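Local coordinates for protein glucose-1-phosphate thymidylyltransferase (Bacillus anthracis, PDB 4ECM) that catalyses the transfer of a thymidylyl group to glucose 1-phosphate, giving dTDP-glucose and pyrophosphate, in the pathway to dTDP-L-rhamnose, at residues G35-P40 and A244-S249; F135-R140 and N235-W240; S200-Y205 and T220-W225. All coordinates share one frame; numbering follows the deposited sequence. Where two conformers were deposited one is given.

Contact 1. Residues G35-P40 and A244-S249; sequences GSRLYP and AGTHVS. With POP (pyrophosphate 2-), chain C; DAU (2'deoxy-thymidine-5'-diphospho-alpha-D-glucose), chain B.
R37, L38 and Y39 lie against A244 to H247 beside the bound pyrophosphate. Segment 35-40 is part of the glycine-rich loop after strand 25-30, a signature of sugar nucleotidyltransferases. G35 comes first. Its N donates to the bridging oxygen O of POP at 2.8 Å. S36 follows, with OG on POP O1 at 2.7 Å. R37 holds the same phosphate with its backbone N, on POP O2. The bend of its chain at chi3 (-71°) turns the edge of the guanidinium to the phosphates. NE bonds POP O3. NH2 reaches both POP O3 and DAU O1P, each at 2.7 Å. G245 O lies over one face of the group, 3.7 Å above its plane and toward the rim. L38 takes the other part of the contact. Its CD2 stands over the face of H247, 4.0 Å from the ring centroid and 11° off the normal, a CH-pi contact. The same CD2 touches the carbonyl carbon C of T246, the N-cap residue of helix 247-256, at 3.5 Å. One water lies within reach of R37 O, Y39 O and H247 NE2, 2.9 Å from NE2 and in the ring plane. It has too few protons for every acceptor near it. A cis peptide then leads to P40. The second subunit packs on Y39, P40 and H247. R37 NH2 thus bridges pyrophosphate and the nucleotide's alpha phosphate, consistent with a positive charge that steadies both as they part.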
# COMPACT_ATOMS: atom_id res chain seq x y z
N GLY A 35 -11.68 0.00 -14.11
CA GLY A 35 -11.55 -1.45 -14.17
C GLY A 35 -12.84 -2.17 -13.77
O GLY A 35 -12.82 -3.38 -13.50
N SER A 36 -13.95 -1.42 -13.75
CA SER A 36 -15.25 -1.95 -13.32
C SER A 36 -15.67 -3.20 -14.07
O SER A 36 -16.21 -4.12 -13.47
CB SER A 36 -16.36 -0.88 -13.40
OG SER A 36 -16.57 -0.46 -14.75
N ARG A 37 -15.43 -3.25 -15.38
CA ARG A 37 -15.79 -4.45 -16.16
C ARG A 37 -15.14 -5.73 -15.66
O ARG A 37 -15.72 -6.80 -15.80
CB ARG A 37 -15.43 -4.27 -17.64
CG ARG A 37 -16.50 -3.56 -18.47
CD ARG A 37 -16.03 -3.30 -19.88
NE ARG A 37 -15.00 -2.26 -19.90
CZ ARG A 37 -14.28 -1.91 -20.96
NH1 ARG A 37 -14.44 -2.53 -22.13
NH2 ARG A 37 -13.37 -0.94 -20.84
N LEU A 38 -13.95 -5.63 -15.08
CA LEU A 38 -13.24 -6.80 -14.57
C LEU A 38 -13.46 -7.05 -13.07
O LEU A 38 -12.90 -7.98 -12.51
CB LEU A 38 -11.75 -6.65 -14.85
CG LEU A 38 -11.34 -6.60 -16.32
CD1 LEU A 38 -9.85 -6.33 -16.48
CD2 LEU A 38 -11.73 -7.90 -17.01
N TYR A 39 -14.28 -6.23 -12.42
CA TYR A 39 -14.50 -6.39 -10.98
C TYR A 39 -15.03 -7.80 -10.69
O TYR A 39 -15.87 -8.30 -11.43
CB TYR A 39 -15.45 -5.29 -10.47
CG TYR A 39 -15.47 -5.14 -8.96
CD1 TYR A 39 -14.59 -4.26 -8.30
CD2 TYR A 39 -16.37 -5.88 -8.18
CE1 TYR A 39 -14.61 -4.13 -6.91
CE2 TYR A 39 -16.40 -5.76 -6.80
CZ TYR A 39 -15.53 -4.89 -6.16
OH TYR A 39 -15.59 -4.79 -4.78
N PRO A 40 -14.56 -8.46 -9.61
CA PRO A 40 -13.63 -8.07 -8.55
C PRO A 40 -12.13 -8.33 -8.72
O PRO A 40 -11.38 -8.03 -7.80
CB PRO A 40 -14.14 -8.91 -7.37
CG PRO A 40 -14.57 -10.16 -8.00
CD PRO A 40 -15.11 -9.80 -9.36
N ALA A 244 -7.71 -5.91 -23.67
CA ALA A 244 -7.73 -6.83 -22.51
C ALA A 244 -8.61 -6.32 -21.40
O ALA A 244 -8.32 -6.57 -20.24
CB ALA A 244 -6.31 -7.05 -22.01
N GLY A 245 -9.70 -5.64 -21.75
CA GLY A 245 -10.61 -5.01 -20.78
C GLY A 245 -11.87 -5.75 -20.38
O GLY A 245 -12.68 -5.22 -19.62
N THR A 246 -12.05 -6.98 -20.89
CA THR A 246 -13.18 -7.84 -20.54
C THR A 246 -12.59 -9.18 -20.14
O THR A 246 -11.48 -9.52 -20.54
CB THR A 246 -14.11 -8.09 -21.75
OG1 THR A 246 -13.39 -8.78 -22.77
CG2 THR A 246 -14.69 -6.75 -22.33
N HIS A 247 -13.33 -9.96 -19.36
CA HIS A 247 -12.81 -11.27 -18.97
C HIS A 247 -12.38 -12.13 -20.14
O HIS A 247 -11.26 -12.66 -20.14
CB HIS A 247 -13.79 -12.01 -18.08
CG HIS A 247 -13.95 -11.38 -16.73
ND1 HIS A 247 -12.96 -11.43 -15.77
CD2 HIS A 247 -14.98 -10.69 -16.19
CE1 HIS A 247 -13.37 -10.78 -14.69
NE2 HIS A 247 -14.59 -10.32 -14.92
N VAL A 248 -13.24 -12.26 -21.14
CA VAL A 248 -12.93 -13.08 -22.31
C VAL A 248 -11.71 -12.55 -23.08
O VAL A 248 -10.84 -13.33 -23.49
CB VAL A 248 -14.15 -13.20 -23.26
CG1 VAL A 248 -13.77 -13.92 -24.56
CG2 VAL A 248 -15.30 -13.92 -22.56
N SER A 249 -11.62 -11.24 -23.26
CA SER A 249 -10.51 -10.65 -24.02
C SER A 249 -9.20 -10.66 -23.21
O SER A 249 -8.11 -10.81 -23.78
CB SER A 249 -10.87 -9.27 -24.57
OG SER A 249 -11.04 -8.30 -23.55
P1 POP C . -13.70 -0.13 -17.09
O1 POP C . -14.64 0.65 -16.20
O2 POP C . -13.81 -1.61 -16.83
O3 POP C . -14.08 0.15 -18.52
O POP C . -12.19 0.36 -16.79
P2 POP C . -11.16 0.80 -17.97
O4 POP C . -11.17 -0.26 -19.04
O5 POP C . -9.76 0.90 -17.40
O6 POP C . -11.57 2.13 -18.59
O6 DAU B . -9.25 -0.75 -27.38
C6 DAU B . -9.44 0.09 -28.52
C5 DAU B . -10.57 1.08 -28.25
O5 DAU B . -10.23 1.79 -27.06
C4 DAU B . -10.78 2.04 -29.42
O4 DAU B . -11.19 1.34 -30.59
C3 DAU B . -11.81 3.12 -29.11
O3 DAU B . -11.86 4.05 -30.21
C2 DAU B . -11.40 3.81 -27.81
O2 DAU B . -12.40 4.77 -27.40
C1 DAU B . -11.18 2.80 -26.69
O1 DAU B . -12.42 2.21 -26.35
P2 DAU B . -12.64 1.53 -24.89
O3P DAU B . -11.96 0.19 -24.82
O4P DAU B . -14.11 1.67 -24.58
OPP DAU B . -11.79 2.52 -23.93
P DAU B . -11.67 2.27 -22.35
O1P DAU B . -11.70 0.78 -22.08
O2P DAU B . -12.62 3.18 -21.66
O5' DAU B . -10.16 2.76 -22.04
C5' DAU B . -9.08 1.99 -22.50
C4' DAU B . -7.75 2.30 -21.81
O4' DAU B . -7.51 3.70 -21.62
C3' DAU B . -7.59 1.62 -20.47
O3' DAU B . -6.37 0.89 -20.56
C2' DAU B . -7.50 2.72 -19.45
C1' DAU B . -7.19 3.97 -20.27
N11 DAU B . -8.00 5.16 -19.96
C61 DAU B . -9.41 5.06 -20.09
C51 DAU B . -10.23 6.00 -19.51
C5A DAU B . -11.73 5.94 -19.74
C21 DAU B . -7.47 6.11 -19.07
O21 DAU B . -6.14 6.15 -18.89
N31 DAU B . -8.25 7.05 -18.48
C41 DAU B . -9.60 7.04 -18.66
O41 DAU B . -10.37 7.98 -18.05
O HOH W 1 -15.79 -8.55 -18.67
O HOH W 2 -16.70 -8.49 -14.05

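Contact 2. Residues F135-R140 and N235-W240; sequences FSDDIR and NEMSGW
The contact adjoins the two-stranded antiparallel sheet of 133-135 and 241-243, where F135 and S136 meet W240. S136 N donates to W240 O at 3.0 Å, with an N-H...O angle of 163°. A water also joins W240 O to D137 N. A chi1 of 60° sets S136 OG between its backbone N and carbonyl carbon, where it takes a weak bond from W240 N. S136 CB sits over the face of the indole, 3.6 Å from the centroid of its five-membered ring, and F135 C lies over the same ring system. The chain of 235-240 turns here from strand 232-236 toward strand 241-243, and D137 grips the turn. S238 and G239 were deposited in two conformers, so the details of the grip are less certain. In the one described, S238 N meets D137 OD2 on its syn side at 2.9 Å, nearly straight at 167°. D137 OD1 takes two donors from opposite faces of the carboxylate plane, S238 OG at 2.6 Å and G239 N at 3.0 Å. Y142 OH also bonds D137 OD2. Before the turn in sequence, M237 SD makes an oblique Met-aromatic contact with F135, 5.3 Å from the ring centroid. K64 forms a cation-pi pair with that ring.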
# COMPACT_ATOMS: atom_id res chain seq x y z
N PHE A 135 -0.72 -6.47 -28.59
CA PHE A 135 -0.59 -6.81 -30.01
C PHE A 135 0.81 -7.30 -30.36
O PHE A 135 1.77 -7.01 -29.64
CB PHE A 135 -0.95 -5.58 -30.84
CG PHE A 135 -0.16 -4.37 -30.50
CD1 PHE A 135 0.91 -3.99 -31.28
CD2 PHE A 135 -0.49 -3.60 -29.39
CE1 PHE A 135 1.65 -2.87 -30.96
CE2 PHE A 135 0.26 -2.49 -29.06
CZ PHE A 135 1.32 -2.12 -29.85
N SER A 136 0.92 -8.01 -31.49
CA SER A 136 2.21 -8.58 -31.93
C SER A 136 3.11 -7.68 -32.79
O SER A 136 4.33 -7.83 -32.76
CB SER A 136 1.99 -9.90 -32.67
OG SER A 136 1.19 -9.73 -33.82
N ASP A 137 2.55 -6.78 -33.58
CA ASP A 137 3.40 -5.95 -34.43
C ASP A 137 4.41 -5.10 -33.67
O ASP A 137 4.11 -4.63 -32.57
CB ASP A 137 2.56 -4.97 -35.24
CG ASP A 137 1.98 -5.57 -36.50
OD1 ASP A 137 2.18 -6.79 -36.77
OD2 ASP A 137 1.35 -4.79 -37.24
N ASP A 138 5.58 -4.91 -34.28
CA ASP A 138 6.55 -3.95 -33.78
C ASP A 138 5.95 -2.60 -34.24
O ASP A 138 5.34 -2.54 -35.29
CB ASP A 138 7.94 -4.08 -34.46
CG ASP A 138 8.65 -5.40 -34.14
OD1 ASP A 138 8.33 -6.04 -33.11
OD2 ASP A 138 9.57 -5.77 -34.92
N ILE A 139 6.14 -1.54 -33.46
CA ILE A 139 5.59 -0.24 -33.86
C ILE A 139 6.55 0.59 -34.71
O ILE A 139 6.13 1.54 -35.36
CB ILE A 139 5.14 0.62 -32.66
CG1 ILE A 139 6.35 0.97 -31.78
CG2 ILE A 139 4.04 -0.08 -31.89
CD1 ILE A 139 6.03 1.93 -30.64
N ARG A 140 7.83 0.23 -34.69
CA ARG A 140 8.86 0.97 -35.44
C ARG A 140 8.51 1.35 -36.86
O ARG A 140 8.69 2.50 -37.25
CB ARG A 140 10.22 0.26 -35.40
CG ARG A 140 11.35 1.00 -36.14
CD ARG A 140 12.69 0.23 -36.07
NE ARG A 140 13.18 0.11 -34.69
CZ ARG A 140 14.00 0.98 -34.10
NH1 ARG A 140 14.38 0.79 -32.84
NH2 ARG A 140 14.43 2.04 -34.75
N ASN A 235 -2.56 3.00 -41.16
CA ASN A 235 -1.93 1.77 -41.59
C ASN A 235 -2.72 0.60 -41.01
O ASN A 235 -3.21 0.67 -39.88
CB ASN A 235 -0.49 1.64 -41.10
CG ASN A 235 0.39 2.75 -41.60
OD1 ASN A 235 0.31 3.88 -41.13
ND2 ASN A 235 1.30 2.41 -42.51
N GLU A 236 -2.84 -0.46 -41.79
CA GLU A 236 -3.47 -1.66 -41.32
C GLU A 236 -2.39 -2.50 -40.69
O GLU A 236 -1.34 -2.69 -41.28
CB GLU A 236 -4.10 -2.43 -42.48
CG GLU A 236 -5.18 -1.65 -43.20
CD GLU A 236 -5.88 -2.49 -44.28
OE1 GLU A 236 -6.23 -3.66 -44.00
OE2 GLU A 236 -6.09 -1.94 -45.38
N MET A 237 -2.64 -2.99 -39.49
CA MET A 237 -1.68 -3.81 -38.78
C MET A 237 -1.62 -5.19 -39.37
O MET A 237 -2.58 -5.63 -40.01
CB MET A 237 -2.07 -3.95 -37.31
CG MET A 237 -1.82 -2.70 -36.47
SD MET A 237 -2.18 -3.03 -34.74
CE MET A 237 -1.45 -1.60 -33.99
N SER A 238 -0.49 -5.88 -39.21
CA SER A 238 -0.27 -7.20 -39.83
C SER A 238 -0.51 -8.45 -38.96
O SER A 238 -0.98 -9.46 -39.47
CB SER A 238 1.15 -7.26 -40.39
OG SER A 238 2.08 -6.91 -39.39
N GLY A 239 -0.19 -8.38 -37.67
CA GLY A 239 -0.36 -9.54 -36.79
C GLY A 239 -1.62 -9.46 -35.95
O GLY A 239 -2.59 -8.80 -36.34
N TRP A 240 -1.59 -10.08 -34.77
CA TRP A 240 -2.76 -10.06 -33.92
C TRP A 240 -2.80 -8.86 -32.99
O TRP A 240 -1.79 -8.19 -32.72
CB TRP A 240 -2.87 -11.37 -33.11
CG TRP A 240 -1.67 -11.73 -32.28
CD1 TRP A 240 -0.68 -12.61 -32.61
CD2 TRP A 240 -1.36 -11.27 -30.96
NE1 TRP A 240 0.24 -12.70 -31.60
CE2 TRP A 240 -0.16 -11.89 -30.57
CE3 TRP A 240 -1.98 -10.38 -30.07
CZ2 TRP A 240 0.45 -11.65 -29.33
CZ3 TRP A 240 -1.38 -10.15 -28.84
CH2 TRP A 240 -0.18 -10.78 -28.48
O HOH W 3 -0.22 -6.48 -34.29

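Contact 3. Residues S200-Y205 and T220-W225; sequences SKVFSY and TDINNW
Y205 and W225 both carry CG anti to the backbone N, with chi1 -177° and 172°. Each ring is thereby sent toward the other helix, and the two side chains run antiparallel, each lying along the other. The result is an offset stack of the phenol on the five-membered ring of the indole, with centroids 3.8 Å apart and planes at 17°. The overlap continues past the rings. Y205 CB lies over the six-membered ring of W225, 3.5 Å from its centroid. In return W225 CB lies over the Y205 ring, 3.8 Å from that centroid. Two aliphatic side chains fill the other part of the contact between helices 202-206 and 219-228. V202 CG2 meets I222 CG2 at 3.6 Å, and I222 CG1 approaches the edge of the Y205 ring, 4.2 Å from CD2. T220 of the same helix as I222 touches DAU. At the far end of the indole, W225 CH2 comes within 3.6 Å of K201 O. That carbonyl accepts a bond from S204 OG at 2.7 Å. A water bonded to D221 O makes only a weak link to Y205 OH. R229 forms a cation-pi pair with W225. The helices are therefore held here by dispersion and CH-pi contact rather than by direct polar bonds.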
# COMPACT_ATOMS: atom_id res chain seq x y z
N SER A 200 2.27 17.66 -31.65
CA SER A 200 1.92 18.43 -30.46
C SER A 200 0.64 19.27 -30.59
O SER A 200 0.19 19.85 -29.60
CB SER A 200 3.09 19.34 -30.07
OG SER A 200 3.32 20.29 -31.08
N LYS A 201 0.04 19.33 -31.77
CA LYS A 201 -1.17 20.12 -31.95
C LYS A 201 -2.39 19.51 -31.28
O LYS A 201 -3.39 20.18 -31.07
CB LYS A 201 -1.46 20.35 -33.44
CG LYS A 201 -0.39 21.20 -34.14
CD LYS A 201 -0.81 21.62 -35.55
CE LYS A 201 0.25 22.54 -36.21
NZ LYS A 201 -0.05 22.85 -37.65
N VAL A 202 -2.29 18.23 -30.90
CA VAL A 202 -3.42 17.56 -30.28
C VAL A 202 -3.88 18.25 -28.99
O VAL A 202 -5.08 18.31 -28.69
CB VAL A 202 -3.11 16.07 -30.01
CG1 VAL A 202 -1.93 15.92 -29.05
CG2 VAL A 202 -4.35 15.33 -29.48
N PHE A 203 -2.93 18.83 -28.25
CA PHE A 203 -3.25 19.46 -26.97
C PHE A 203 -4.11 20.71 -27.10
O PHE A 203 -5.02 20.92 -26.28
CB PHE A 203 -1.98 19.74 -26.15
CG PHE A 203 -1.17 18.51 -25.90
CD1 PHE A 203 -1.67 17.49 -25.10
CD2 PHE A 203 0.07 18.35 -26.49
CE1 PHE A 203 -0.94 16.33 -24.90
CE2 PHE A 203 0.80 17.20 -26.28
CZ PHE A 203 0.29 16.18 -25.48
N SER A 204 -3.83 21.53 -28.10
CA SER A 204 -4.64 22.73 -28.33
C SER A 204 -6.08 22.34 -28.67
O SER A 204 -7.02 23.04 -28.30
CB SER A 204 -4.03 23.57 -29.45
OG SER A 204 -3.98 22.80 -30.63
N TYR A 205 -6.26 21.23 -29.37
CA TYR A 205 -7.61 20.77 -29.67
C TYR A 205 -8.28 20.11 -28.47
O TYR A 205 -9.50 20.26 -28.29
CB TYR A 205 -7.67 19.82 -30.87
CG TYR A 205 -9.11 19.45 -31.17
CD1 TYR A 205 -9.95 20.33 -31.86
CD2 TYR A 205 -9.66 18.25 -30.72
CE1 TYR A 205 -11.29 20.01 -32.12
CE2 TYR A 205 -11.00 17.92 -30.97
CZ TYR A 205 -11.81 18.80 -31.67
OH TYR A 205 -13.13 18.48 -31.93
N THR A 220 -11.88 9.48 -30.42
CA THR A 220 -12.39 9.47 -31.80
C THR A 220 -12.61 10.93 -32.31
O THR A 220 -12.32 11.23 -33.47
CB THR A 220 -13.66 8.62 -31.93
OG1 THR A 220 -13.31 7.23 -31.80
CG2 THR A 220 -14.34 8.84 -33.28
N ASP A 221 -13.07 11.82 -31.44
CA ASP A 221 -13.26 13.24 -31.84
C ASP A 221 -11.93 13.87 -32.26
O ASP A 221 -11.88 14.65 -33.23
CB ASP A 221 -13.89 14.04 -30.70
CG ASP A 221 -15.28 13.55 -30.35
OD1 ASP A 221 -15.94 12.92 -31.22
OD2 ASP A 221 -15.71 13.79 -29.21
N ILE A 222 -10.87 13.54 -31.54
CA ILE A 222 -9.54 14.03 -31.85
C ILE A 222 -9.09 13.49 -33.21
O ILE A 222 -8.57 14.23 -34.05
CB ILE A 222 -8.52 13.60 -30.79
CG1 ILE A 222 -8.76 14.37 -29.49
CG2 ILE A 222 -7.08 13.82 -31.28
CD1 ILE A 222 -7.93 13.81 -28.31
N ASN A 223 -9.28 12.19 -33.41
CA ASN A 223 -8.90 11.58 -34.68
C ASN A 223 -9.68 12.19 -35.86
O ASN A 223 -9.10 12.45 -36.92
CB ASN A 223 -8.99 10.06 -34.59
CG ASN A 223 -8.02 9.50 -33.57
OD1 ASN A 223 -6.96 10.09 -33.36
ND2 ASN A 223 -8.37 8.37 -32.92
N ASN A 224 -10.97 12.47 -35.66
CA ASN A 224 -11.77 13.12 -36.70
C ASN A 224 -11.33 14.58 -36.98
O ASN A 224 -11.42 15.05 -38.11
CB ASN A 224 -13.28 13.05 -36.38
CG ASN A 224 -13.91 11.69 -36.73
OD1 ASN A 224 -13.54 11.07 -37.72
ND2 ASN A 224 -14.88 11.24 -35.93
N TRP A 225 -10.86 15.29 -35.94
CA TRP A 225 -10.37 16.67 -36.10
C TRP A 225 -9.17 16.66 -37.03
O TRP A 225 -9.12 17.42 -38.00
CB TRP A 225 -10.02 17.28 -34.72
CG TRP A 225 -9.34 18.63 -34.78
CD1 TRP A 225 -9.91 19.83 -35.12
CD2 TRP A 225 -7.95 18.92 -34.47
NE1 TRP A 225 -8.97 20.83 -35.06
CE2 TRP A 225 -7.76 20.31 -34.66
CE3 TRP A 225 -6.85 18.14 -34.05
CZ2 TRP A 225 -6.52 20.95 -34.44
CZ3 TRP A 225 -5.62 18.77 -33.84
CH2 TRP A 225 -5.47 20.16 -34.05
O HOH W 4 -13.95 16.17 -34.16

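In the fold
The three contacts are nested along the chain: contact 3 lies within the loop closed by contact 2, and contact 2 within that closed by contact 1. In space they are well apart. The centres of contacts 1 and 3 are about 28 Å apart, on opposite sides of the chain's centre, and the centre of contact 2 is about 23 Å from each. DAU relates them. Contact 1 meets its alpha phosphate and the pyrophosphate. T220, in segment 220-225 though not in the packing, touches DAU. In contact 2 the side chain of F135 is about 9 Å from DAU. Helix 219-228 leads into strand 232-236, and strand 241-243 separates segments 235-240 and 244-249.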